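Local atomic coordinates of putative metal-dependent phosphoesterase (Bifidobacterium adolescentis, PDB entry 3O0F), a protein that hydrolyses phosphoesters with the aid of bound iron and zinc ions, binds adenosine monophosphate in its active site and may act as a 5'-3' exonuclease. Residues His18-Val22 against Phe23-Thr27; Arg110-Arg113 against Thr114-Val118. All blocks are in the same frame, centred on the assembly; numbering follows the deposited sequence.

Contact 1. Residues His18-Val22 against Phe23-Thr27; sequences HCHTV and FSDGT. With ZN (zinc ion), chain C; FE (Fe (III) ion), chain E; AMP (adenosine monophosphate), chain B.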
# COMPACT_ATOMS: atom_id res chain seq x y z
N HIS A 18 5.43 -4.77 -3.02
CA HIS A 18 4.83 -3.56 -2.48
C HIS A 18 5.09 -2.35 -3.40
O HIS A 18 6.00 -1.56 -3.15
CB HIS A 18 5.43 -3.32 -1.11
CG HIS A 18 4.64 -2.38 -0.26
ND1 HIS A 18 4.77 -2.36 1.13
CD2 HIS A 18 3.74 -1.42 -0.58
CE1 HIS A 18 3.96 -1.43 1.61
NE2 HIS A 18 3.33 -0.85 0.60
N CYS A 19 4.30 -2.21 -4.46
CA CYS A 19 4.53 -1.19 -5.50
C CYS A 19 3.20 -0.51 -5.84
O CYS A 19 2.18 -1.19 -6.00
CB CYS A 19 5.13 -1.80 -6.76
SG CYS A 19 6.60 -2.80 -6.48
N HIS A 20 3.22 0.83 -5.89
CA HIS A 20 2.07 1.67 -6.19
C HIS A 20 2.17 2.32 -7.58
O HIS A 20 3.27 2.59 -8.06
CB HIS A 20 1.96 2.76 -5.13
CG HIS A 20 1.72 2.23 -3.76
ND1 HIS A 20 0.47 2.15 -3.21
CD2 HIS A 20 2.57 1.72 -2.83
CE1 HIS A 20 0.56 1.61 -2.00
NE2 HIS A 20 1.81 1.33 -1.76
N THR A 21 1.01 2.61 -8.18
CA THR A 21 0.91 3.13 -9.52
C THR A 21 -0.01 4.33 -9.54
O THR A 21 -0.55 4.72 -8.51
CB THR A 21 0.36 2.04 -10.51
OG1 THR A 21 -1.06 1.88 -10.35
CG2 THR A 21 1.14 0.69 -10.33
N VAL A 22 -0.24 4.86 -10.71
CA VAL A 22 -1.26 5.90 -10.93
C VAL A 22 -2.69 5.54 -10.51
O VAL A 22 -3.49 6.43 -10.30
CB VAL A 22 -1.32 6.34 -12.46
CG1 VAL A 22 -0.05 7.13 -12.84
CG2 VAL A 22 -1.56 5.17 -13.38
N PHE A 23 -3.02 4.25 -10.37
CA PHE A 23 -4.34 3.87 -9.82
C PHE A 23 -4.48 4.19 -8.33
O PHE A 23 -5.59 4.14 -7.77
CB PHE A 23 -4.70 2.44 -10.15
CG PHE A 23 -4.97 2.22 -11.58
CD1 PHE A 23 -6.23 2.47 -12.12
CD2 PHE A 23 -3.95 1.79 -12.43
CE1 PHE A 23 -6.45 2.34 -13.48
CE2 PHE A 23 -4.18 1.63 -13.78
CZ PHE A 23 -5.45 1.90 -14.30
N SER A 24 -3.37 4.57 -7.68
CA SER A 24 -3.47 5.30 -6.40
C SER A 24 -2.51 6.48 -6.36
O SER A 24 -2.77 7.51 -7.01
CB SER A 24 -3.34 4.36 -5.17
OG SER A 24 -2.15 3.60 -5.16
N ASP A 25 -1.40 6.35 -5.63
CA ASP A 25 -0.49 7.46 -5.43
C ASP A 25 0.91 7.34 -6.06
O ASP A 25 1.80 8.13 -5.74
CB ASP A 25 -0.40 7.84 -3.94
CG ASP A 25 0.08 6.71 -3.04
OD1 ASP A 25 0.21 5.52 -3.48
OD2 ASP A 25 0.34 7.02 -1.83
N GLY A 26 1.11 6.33 -6.91
CA GLY A 26 2.34 6.18 -7.66
C GLY A 26 2.24 7.11 -8.88
O GLY A 26 1.20 7.68 -9.14
N THR A 27 3.35 7.29 -9.58
CA THR A 27 3.41 8.21 -10.72
C THR A 27 3.43 7.47 -12.07
O THR A 27 3.32 8.09 -13.15
CB THR A 27 4.62 9.18 -10.62
OG1 THR A 27 5.85 8.47 -10.73
CG2 THR A 27 4.58 9.97 -9.33
ZN ZN C . 1.06 4.94 -1.38
FE FE E . 2.54 1.20 0.41
P AMP B . -3.63 9.45 3.25
O1P AMP B . -3.89 7.99 3.32
O2P AMP B . -4.54 10.07 2.22
O3P AMP B . -3.63 10.17 4.60
O5' AMP B . -2.15 9.62 2.66
C5' AMP B . -1.04 9.22 3.42
C4' AMP B . -0.18 8.38 2.52
O4' AMP B . 0.60 9.17 1.59
C3' AMP B . 0.79 7.53 3.34
O3' AMP B . 0.36 6.18 3.31
C2' AMP B . 2.03 7.71 2.48
O2' AMP B . 3.28 7.07 2.73
C1' AMP B . 1.63 8.30 1.14
N9 AMP B . 2.74 8.99 0.46
C8 AMP B . 2.97 8.94 -0.86
N7 AMP B . 4.06 9.68 -1.17
C5 AMP B . 4.53 10.23 -0.04
C6 AMP B . 5.65 11.11 0.33
N6 AMP B . 6.53 11.58 -0.61
N1 AMP B . 5.76 11.44 1.63
C2 AMP B . 4.92 11.01 2.58
N3 AMP B . 3.88 10.19 2.32
C4 AMP B . 3.65 9.77 1.04
O HOH W 1 4.54 4.47 -9.67
O HOH W 2 3.10 1.40 2.41
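Thr21 O is gripped by two backbone donors: Gly26 N at 2.8 Å and Ser24 N at 2.9 Å from Thr21 O. Both stand well out of the carbonyl plane and come from opposite faces of it, so the oxygen is clasped between them. The Ser24 bond closes a type I turn from Thr21 to Ser24. With chi1 at 76°, Thr21 OG1 lies between its own N and C and accepts from Phe23 N, 3.1 Å from Thr21 OG1, while meeting the Phe23 ring at its edge. A valine in place of this threonine would probably leave Phe23 N without its acceptor and make the start of the turn less fixed. The turn brings Asp25 back beside His20. Asp25 chelates zinc with OD1 at 2.3 Å and OD2 at 2.2 Å from the metal; zinc in turn sits over the centre of one His20 ring face, whose plane is 79° from the carboxylate. His20 NE2, 2.3 Å from Fe(III), binds that ion together with His18 NE2. This H-x-H pair at a strand end is characteristic of PHP phosphoesterases. His50 and His263 join Asp25 at zinc, and Glu75 and Asp261 join the histidines at iron. The segment leaves edge strand 15-19, and Cys19 and Thr21 pack on Leu33 of helix 30-39 and on strand 44-47.

Contact 2. Residues Arg110-Arg113 against Thr114-Val118; sequences RLRR and TKRMV. With AMP (adenosine monophosphate), chain B.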
# COMPACT_ATOMS: atom_id res chain seq x y z
N ARG A 110 -12.42 8.60 1.62
CA ARG A 110 -11.21 9.31 1.10
C ARG A 110 -11.51 10.54 0.21
O ARG A 110 -10.94 11.61 0.40
CB ARG A 110 -10.34 8.36 0.30
CG ARG A 110 -9.48 7.42 1.13
CD ARG A 110 -8.64 6.50 0.21
NE ARG A 110 -7.53 5.92 0.96
CZ ARG A 110 -6.45 6.59 1.37
NH1 ARG A 110 -6.29 7.87 1.08
NH2 ARG A 110 -5.51 5.98 2.08
N LEU A 111 -12.40 10.38 -0.74
CA LEU A 111 -12.79 11.48 -1.61
C LEU A 111 -13.38 12.65 -0.80
O LEU A 111 -12.99 13.81 -1.00
CB LEU A 111 -13.83 11.02 -2.61
CG LEU A 111 -14.19 12.02 -3.70
CD1 LEU A 111 -12.91 12.37 -4.43
CD2 LEU A 111 -15.26 11.48 -4.68
N ARG A 112 -14.30 12.31 0.10
CA ARG A 112 -14.99 13.29 0.91
C ARG A 112 -14.03 14.05 1.80
O ARG A 112 -14.09 15.27 1.89
CB ARG A 112 -16.01 12.56 1.78
CG ARG A 112 -17.07 13.46 2.35
CD ARG A 112 -18.14 12.66 3.06
NE ARG A 112 -17.98 12.73 4.50
CZ ARG A 112 -18.25 13.82 5.21
NH1 ARG A 112 -18.69 14.91 4.60
NH2 ARG A 112 -18.09 13.81 6.52
N ARG A 113 -13.15 13.30 2.46
CA ARG A 113 -12.14 13.82 3.35
C ARG A 113 -11.14 14.73 2.63
O ARG A 113 -10.69 15.76 3.17
CB ARG A 113 -11.38 12.62 3.91
CG ARG A 113 -10.63 12.78 5.18
CD ARG A 113 -9.15 13.17 5.04
NE ARG A 113 -8.40 12.52 3.99
CZ ARG A 113 -7.16 12.03 4.11
NH1 ARG A 113 -6.46 12.06 5.25
NH2 ARG A 113 -6.60 11.48 3.06
N THR A 114 -10.73 14.30 1.45
CA THR A 114 -9.64 14.94 0.74
C THR A 114 -10.16 16.26 0.17
O THR A 114 -9.46 17.26 0.19
CB THR A 114 -9.01 13.97 -0.31
OG1 THR A 114 -8.47 12.82 0.39
CG2 THR A 114 -7.88 14.63 -1.09
N LYS A 115 -11.42 16.26 -0.26
CA LYS A 115 -12.10 17.50 -0.67
C LYS A 115 -12.15 18.49 0.49
O LYS A 115 -11.86 19.66 0.31
CB LYS A 115 -13.52 17.22 -1.14
CG LYS A 115 -13.66 16.67 -2.52
CD LYS A 115 -15.15 16.46 -2.88
CE LYS A 115 -15.37 16.24 -4.38
NZ LYS A 115 -16.62 15.48 -4.66
N ARG A 116 -12.52 18.03 1.68
CA ARG A 116 -12.68 18.95 2.82
C ARG A 116 -11.33 19.52 3.21
O ARG A 116 -11.23 20.69 3.53
CB ARG A 116 -13.38 18.29 4.02
CG ARG A 116 -14.92 18.31 3.91
CD ARG A 116 -15.63 17.65 5.11
NE ARG A 116 -15.42 16.19 5.14
CZ ARG A 116 -15.07 15.47 6.21
NH1 ARG A 116 -14.90 16.05 7.40
NH2 ARG A 116 -14.88 14.14 6.08
N MSE A 117 -10.28 18.71 3.11
CA MSE A 117 -8.91 19.19 3.31
C MSE A 117 -8.51 20.25 2.31
O MSE A 117 -7.86 21.21 2.70
CB MSE A 117 -7.91 18.05 3.23
CG MSE A 117 -7.84 17.27 4.49
SE MSE A 117 -6.32 16.08 4.54
CE MSE A 117 -4.80 17.33 4.26
N VAL A 118 -8.84 20.06 1.03
CA VAL A 118 -8.49 21.04 0.01
C VAL A 118 -9.32 22.33 0.26
O VAL A 118 -8.81 23.43 0.08
CB VAL A 118 -8.65 20.47 -1.42
CG1 VAL A 118 -8.31 21.53 -2.44
CG2 VAL A 118 -7.74 19.27 -1.62
P AMP B . -3.63 9.45 3.25
O1P AMP B . -3.89 7.99 3.32
O2P AMP B . -4.54 10.07 2.22
O3P AMP B . -3.63 10.17 4.60
O5' AMP B . -2.15 9.62 2.66
C5' AMP B . -1.04 9.22 3.42
C4' AMP B . -0.18 8.38 2.52
O4' AMP B . 0.60 9.17 1.59
C3' AMP B . 0.79 7.53 3.34
O3' AMP B . 0.36 6.18 3.31
C2' AMP B . 2.03 7.71 2.48
O2' AMP B . 3.28 7.07 2.73
C1' AMP B . 1.63 8.30 1.14
N9 AMP B . 2.74 8.99 0.46
C8 AMP B . 2.97 8.94 -0.86
N7 AMP B . 4.06 9.68 -1.17
C5 AMP B . 4.53 10.23 -0.04
C6 AMP B . 5.65 11.11 0.33
N6 AMP B . 6.53 11.58 -0.61
N1 AMP B . 5.76 11.44 1.63
C2 AMP B . 4.92 11.01 2.58
N3 AMP B . 3.88 10.19 2.32
C4 AMP B . 3.65 9.77 1.04
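Two turns of helix 97-124 supply part of the phosphate-binding side of the nucleotide pocket, where Arg110 and Arg113 both reach the AMP phosphate. Arg110, extended from CG to NE, presents its guanidinium edge: NH1 lies 3.0 Å from AMP O2P and NH2 lies 2.9 Å from AMP O1P. Arg113 starts with CG anti to the backbone N (chi1 -159°) and then bends at chi2 and chi3, which carries Arg113 NH2 to 2.6 Å from AMP O2P. The selenium of selenomethionine Met117 lies over the rim of one face of its guanidinium, 4.1 Å from Arg113 NH1. Thr114 OG1 donates back to Arg110 O at 2.8 Å, a bond to the preceding turn that complements the one from Thr114 N, the two arriving from opposite faces of that carbonyl. Away from the ligand, one of two modelled conformers of Arg112 lays its guanidinium flat on that of Arg116, a stack that is therefore only tentative. Asp51 forms a salt bridge with Arg110 NE, and Ile178 O accepts from Arg113 NH1. O2P thus receives a bond from both Arg110 and Arg113, and the converging positive charge is likely to offset the phosphate's negative charge and fix its orientation.

The two contacts follow in series along the chain, and both belong to the PHP domain. Contact 1 begins on strand 15-19, an outermost strand of the mixed sheet, and runs into the loop before helix 30-39; contact 2 lies wholly on helix 97-124. Their centres are about 19 Å apart and their nearest atoms about 7 Å apart, with no direct touch. AMP spans the interval: Asp25 OD2 of contact 1 lies 3.4 Å from AMP C8, whereas contact 2 holds the phosphate. Asp25, one of the metal ligands of 18-27, and the arginines Arg110 and Arg113 therefore line different parts of one active-site pocket, to which Arg146, Ser163 and Gly266 also contribute.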